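Local coordinates for protein PilM (Pseudomonas aeruginosa, PDB 3HG9) that is of unknown function but is probably a PilM-type component of a plasmid-encoded pilus system, at residues L26-S39 / L57-F69. Residues are numbered along the deposited sequence; the frame is centred on the assembly and turned at random.
Sequences LAEYAHANPGFSGS and LQGYIAAGTSYAF
The hydroxyl of S39 reaches across to strand 57-62 and donates a hydrogen bond to the backbone, S39 OG to G59 O at 3.0 Å, lying in the carbonyl plane on a lone pair with a C=O...donor angle of 141°. The same oxygen sits in the plane of the Y60 ring, at its edge beside CD1; serine suits the place because its hydroxyl, on a one-carbon side chain, can bond the strand carbonyl while lying at the ring edge. Just before it G38, in the loop beside Y60, has a positive phi, which favours glycine, and a beta carbon would lie tight against I61 N and Y60 CD1.

I61 packs between the loop and the helix. Its CG1 lies anti to the carbonyl carbon (chi1 -65°) and the chain runs on extended, bringing CD1 to 3.8 Å from A30 CB, while the other branch, CG2, meets the backbone at F36 O. The F36 side chain crosses that of I61 at about a right angle, its CD1 4.1 Å from I61 CD1. A30, S66 and G59 are the small residues where helix and hairpin meet, and the larger L26 packs on two of them: its CB is 3.8 Å from S66 CB, and L26 CD1 lies 3.7 Å from G59 CA, in the place a beta carbon would need, which suits glycine.

The helix end, residues 26-31, runs roughly antiparallel (152°) to strand 65-69, whose residues S66 to F69 continue the antiparallel sheet into a strand of the second subunit.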
loop_
_atom_site.group_PDB
_atom_site.type_symbol
_atom_site.label_atom_id
_atom_site.label_comp_id
_atom_site.label_asym_id
_atom_site.label_seq_id
_atom_site.Cartn_x
_atom_site.Cartn_y
_atom_site.Cartn_z
ATOM N N LEU B 26 -5.906 -6.505 12.961
ATOM C CA LEU B 26 -7.092 -6.451 12.091
ATOM C C LEU B 26 -6.814 -7.037 10.698
ATOM O O LEU B 26 -7.597 -7.849 10.245
ATOM C CB LEU B 26 -7.572 -5.032 11.897
ATOM C CG LEU B 26 -8.037 -4.208 13.079
ATOM C CD1 LEU B 26 -8.130 -2.782 12.551
ATOM C CD2 LEU B 26 -9.409 -4.717 13.588
ATOM N N ALA B 27 -5.729 -6.641 10.006
ATOM C CA ALA B 27 -5.518 -7.133 8.638
ATOM C C ALA B 27 -5.835 -8.607 8.677
ATOM O O ALA B 27 -6.589 -9.099 7.855
ATOM C CB ALA B 27 -4.092 -6.931 8.144
ATOM N N GLU B 28 -5.291 -9.309 9.659
ATOM C CA GLU B 28 -5.155 -10.739 9.476
ATOM C C GLU B 28 -6.316 -11.516 10.033
ATOM O O GLU B 28 -6.657 -12.577 9.529
ATOM C CB GLU B 28 -3.828 -11.241 10.025
ATOM C CG GLU B 28 -2.667 -11.210 8.988
ATOM C CD GLU B 28 -1.333 -11.502 9.655
ATOM O OE1 GLU B 28 -0.324 -11.806 8.962
ATOM O OE2 GLU B 28 -1.291 -11.439 10.909
ATOM N N TYR B 29 -6.919 -10.993 11.072
ATOM C CA TYR B 29 -8.153 -11.504 11.524
ATOM C C TYR B 29 -9.137 -11.300 10.394
ATOM O O TYR B 29 -9.879 -12.222 10.085
ATOM C CB TYR B 29 -8.584 -10.717 12.742
ATOM C CG TYR B 29 -9.997 -10.978 13.211
ATOM C CD1 TYR B 29 -11.085 -10.484 12.491
ATOM C CD2 TYR B 29 -10.245 -11.683 14.405
ATOM C CE1 TYR B 29 -12.385 -10.712 12.910
ATOM C CE2 TYR B 29 -11.573 -11.910 14.867
ATOM C CZ TYR B 29 -12.640 -11.414 14.101
ATOM O OH TYR B 29 -13.972 -11.611 14.491
ATOM N N ALA B 30 -9.158 -10.100 9.788
ATOM C CA ALA B 30 -10.067 -9.793 8.684
ATOM C C ALA B 30 -10.129 -10.932 7.654
ATOM O O ALA B 30 -11.209 -11.393 7.295
ATOM C CB ALA B 30 -9.679 -8.477 8.002
ATOM N N HIS B 31 -8.973 -11.352 7.163
ATOM C CA HIS B 31 -8.829 -12.575 6.379
ATOM C C HIS B 31 -9.451 -13.805 7.114
ATOM O O HIS B 31 -10.533 -14.243 6.761
ATOM C CB HIS B 31 -7.329 -12.799 6.039
ATOM C CG HIS B 31 -7.066 -14.021 5.201
ATOM N ND1 HIS B 31 -7.220 -15.307 5.682
ATOM C CD2 HIS B 31 -6.662 -14.147 3.909
ATOM C CE1 HIS B 31 -6.924 -16.170 4.720
ATOM N NE2 HIS B 31 -6.582 -15.494 3.634
ATOM N N ALA B 32 -8.747 -14.337 8.124
ATOM C CA ALA B 32 -9.215 -15.412 9.012
ATOM C C ALA B 32 -10.478 -14.996 9.723
ATOM O O ALA B 32 -10.496 -14.929 10.950
ATOM C CB ALA B 32 -8.117 -15.772 10.056
ATOM N N ASN B 33 -11.504 -14.686 8.925
ATOM C CA ASN B 33 -12.879 -14.351 9.356
ATOM C C ASN B 33 -13.612 -13.517 8.300
ATOM O O ASN B 33 -14.069 -12.398 8.597
ATOM C CB ASN B 33 -12.947 -13.653 10.724
ATOM C CG ASN B 33 -13.459 -14.577 11.837
ATOM O OD1 ASN B 33 -14.554 -14.362 12.404
ATOM N ND2 ASN B 33 -12.670 -15.615 12.154
ATOM N N PRO B 34 -13.759 -14.079 7.075
ATOM C CA PRO B 34 -14.315 -13.362 5.953
ATOM C C PRO B 34 -15.804 -13.088 6.128
ATOM O O PRO B 34 -16.566 -13.962 6.619
ATOM C CB PRO B 34 -14.061 -14.311 4.772
ATOM C CG PRO B 34 -13.214 -15.414 5.304
ATOM C CD PRO B 34 -13.557 -15.494 6.726
ATOM N N GLY B 35 -16.201 -11.875 5.721
ATOM C CA GLY B 35 -17.562 -11.369 5.902
ATOM C C GLY B 35 -17.680 -10.840 7.315
ATOM O O GLY B 35 -18.078 -11.569 8.225
ATOM N N PHE B 36 -17.293 -9.581 7.504
ATOM C CA PHE B 36 -17.292 -8.960 8.819
ATOM C C PHE B 36 -17.162 -7.455 8.681
ATOM O O PHE B 36 -16.459 -6.972 7.778
ATOM C CB PHE B 36 -16.120 -9.480 9.650
ATOM C CG PHE B 36 -16.212 -9.127 11.114
ATOM C CD1 PHE B 36 -15.054 -9.005 11.890
ATOM C CD2 PHE B 36 -17.460 -8.912 11.723
ATOM C CE1 PHE B 36 -15.121 -8.695 13.255
ATOM C CE2 PHE B 36 -17.552 -8.603 13.103
ATOM C CZ PHE B 36 -16.361 -8.498 13.867
ATOM N N SER B 37 -17.822 -6.716 9.572
ATOM C CA SER B 37 -17.652 -5.272 9.557
ATOM C C SER B 37 -17.280 -4.655 10.894
ATOM O O SER B 37 -17.992 -3.857 11.491
ATOM C CB SER B 37 -18.800 -4.568 8.837
ATOM O OG SER B 37 -18.651 -4.756 7.442
ATOM N N GLY B 38 -16.061 -4.997 11.299
ATOM C CA GLY B 38 -15.506 -4.588 12.578
ATOM C C GLY B 38 -16.447 -4.944 13.713
ATOM O O GLY B 38 -17.357 -5.761 13.586
ATOM N N SER B 39 -16.246 -4.321 14.848
ATOM C CA SER B 39 -15.184 -3.422 15.061
ATOM C C SER B 39 -14.602 -4.179 16.201
ATOM O O SER B 39 -14.749 -3.745 17.335
ATOM C CB SER B 39 -15.721 -2.083 15.537
ATOM O OG SER B 39 -15.270 -1.021 14.697
ATOM N N LEU B 57 -7.055 4.522 19.924
ATOM C CA LEU B 57 -6.729 3.539 18.836
ATOM C C LEU B 57 -7.913 2.668 18.517
ATOM O O LEU B 57 -8.254 1.700 19.250
ATOM C CB LEU B 57 -5.564 2.592 19.169
ATOM C CG LEU B 57 -4.538 2.271 18.080
ATOM C CD1 LEU B 57 -3.524 1.223 18.626
ATOM C CD2 LEU B 57 -5.052 1.922 16.702
ATOM N N GLN B 58 -8.508 2.998 17.387
ATOM C CA GLN B 58 -9.743 2.394 17.000
ATOM C C GLN B 58 -9.463 1.675 15.746
ATOM O O GLN B 58 -8.549 2.049 15.056
ATOM C CB GLN B 58 -10.792 3.496 16.815
ATOM C CG GLN B 58 -11.338 4.028 18.179
ATOM C CD GLN B 58 -12.616 4.775 17.975
ATOM O OE1 GLN B 58 -12.622 6.027 18.019
ATOM N NE2 GLN B 58 -13.698 4.029 17.611
ATOM N N GLY B 59 -10.224 0.634 15.459
ATOM C CA GLY B 59 -10.076 -0.056 14.213
ATOM C C GLY B 59 -11.451 -0.371 13.703
ATOM O O GLY B 59 -12.366 -0.363 14.504
ATOM N N TYR B 60 -11.582 -0.668 12.389
ATOM C CA TYR B 60 -12.855 -1.019 11.721
ATOM C C TYR B 60 -12.549 -1.999 10.565
ATOM O O TYR B 60 -11.388 -2.201 10.172
ATOM C CB TYR B 60 -13.524 0.267 11.173
ATOM C CG TYR B 60 -15.030 0.232 10.913
ATOM C CD1 TYR B 60 -15.926 -0.027 11.961
ATOM C CD2 TYR B 60 -15.574 0.506 9.643
ATOM C CE1 TYR B 60 -17.319 -0.063 11.749
ATOM C CE2 TYR B 60 -16.964 0.483 9.426
ATOM C CZ TYR B 60 -17.833 0.197 10.503
ATOM O OH TYR B 60 -19.217 0.137 10.402
ATOM N N ILE B 61 -13.560 -2.614 9.999
ATOM C CA ILE B 61 -13.322 -3.346 8.793
ATOM C C ILE B 61 -14.511 -2.916 7.995
ATOM O O ILE B 61 -15.575 -2.519 8.556
ATOM C CB ILE B 61 -13.260 -4.891 9.004
ATOM C CG1 ILE B 61 -12.052 -5.238 9.875
ATOM C CG2 ILE B 61 -13.146 -5.664 7.655
ATOM C CD1 ILE B 61 -12.014 -6.635 10.416
ATOM N N ALA B 62 -14.319 -2.957 6.686
ATOM C CA ALA B 62 -15.356 -2.636 5.743
ATOM C C ALA B 62 -14.844 -3.213 4.399
ATOM O O ALA B 62 -13.683 -2.982 4.031
ATOM C CB ALA B 62 -15.549 -1.136 5.688
ATOM N N ALA B 63 -15.693 -3.981 3.695
ATOM C CA ALA B 63 -15.200 -5.025 2.804
ATOM C C ALA B 63 -14.287 -5.851 3.705
ATOM O O ALA B 63 -14.273 -5.597 4.910
ATOM C CB ALA B 63 -14.426 -4.416 1.599
ATOM N N GLY B 64 -13.561 -6.841 3.169
ATOM C CA GLY B 64 -12.425 -7.470 3.925
ATOM C C GLY B 64 -11.133 -6.623 4.062
ATOM O O GLY B 64 -10.051 -7.161 4.281
ATOM N N THR B 65 -11.267 -5.300 3.949
ATOM C CA THR B 65 -10.184 -4.354 4.130
ATOM C C THR B 65 -10.341 -3.738 5.514
ATOM O O THR B 65 -11.490 -3.465 5.948
ATOM C CB THR B 65 -10.322 -3.130 3.233
ATOM O OG1 THR B 65 -10.828 -2.049 4.025
ATOM C CG2 THR B 65 -11.200 -3.376 1.998
ATOM N N SER B 66 -9.228 -3.443 6.189
ATOM C CA SER B 66 -9.371 -2.864 7.516
ATOM C C SER B 66 -8.673 -1.515 7.717
ATOM O O SER B 66 -7.714 -1.213 7.061
ATOM C CB SER B 66 -8.995 -3.873 8.604
ATOM O OG SER B 66 -7.981 -4.715 8.127
ATOM N N TYR B 67 -9.184 -0.723 8.670
ATOM C CA TYR B 67 -8.607 0.533 9.012
ATOM C C TYR B 67 -8.294 0.614 10.504
ATOM O O TYR B 67 -9.063 0.126 11.334
ATOM C CB TYR B 67 -9.615 1.591 8.702
ATOM C CG TYR B 67 -10.406 1.367 7.457
ATOM C CD1 TYR B 67 -10.399 2.315 6.444
ATOM C CD2 TYR B 67 -11.190 0.244 7.287
ATOM C CE1 TYR B 67 -11.168 2.158 5.263
ATOM C CE2 TYR B 67 -11.935 0.071 6.119
ATOM C CZ TYR B 67 -11.932 1.033 5.112
ATOM O OH TYR B 67 -12.682 0.859 3.913
ATOM N N ALA B 68 -7.203 1.269 10.862
ATOM C CA ALA B 68 -6.950 1.549 12.274
ATOM C C ALA B 68 -6.809 3.056 12.396
ATOM O O ALA B 68 -6.120 3.639 11.553
ATOM C CB ALA B 68 -5.630 0.841 12.724
ATOM N N PHE B 69 -7.465 3.700 13.369
ATOM C CA PHE B 69 -7.467 5.155 13.400
ATOM C C PHE B 69 -7.483 5.799 14.765
ATOM O O PHE B 69 -8.198 5.373 15.660
ATOM C CB PHE B 69 -8.637 5.722 12.591
ATOM C CG PHE B 69 -9.985 5.144 12.941
ATOM C CD1 PHE B 69 -10.845 5.819 13.823
ATOM C CD2 PHE B 69 -10.414 3.942 12.337
ATOM C CE1 PHE B 69 -12.094 5.306 14.133
ATOM C CE2 PHE B 69 -11.667 3.389 12.636
ATOM C CZ PHE B 69 -12.532 4.080 13.554
#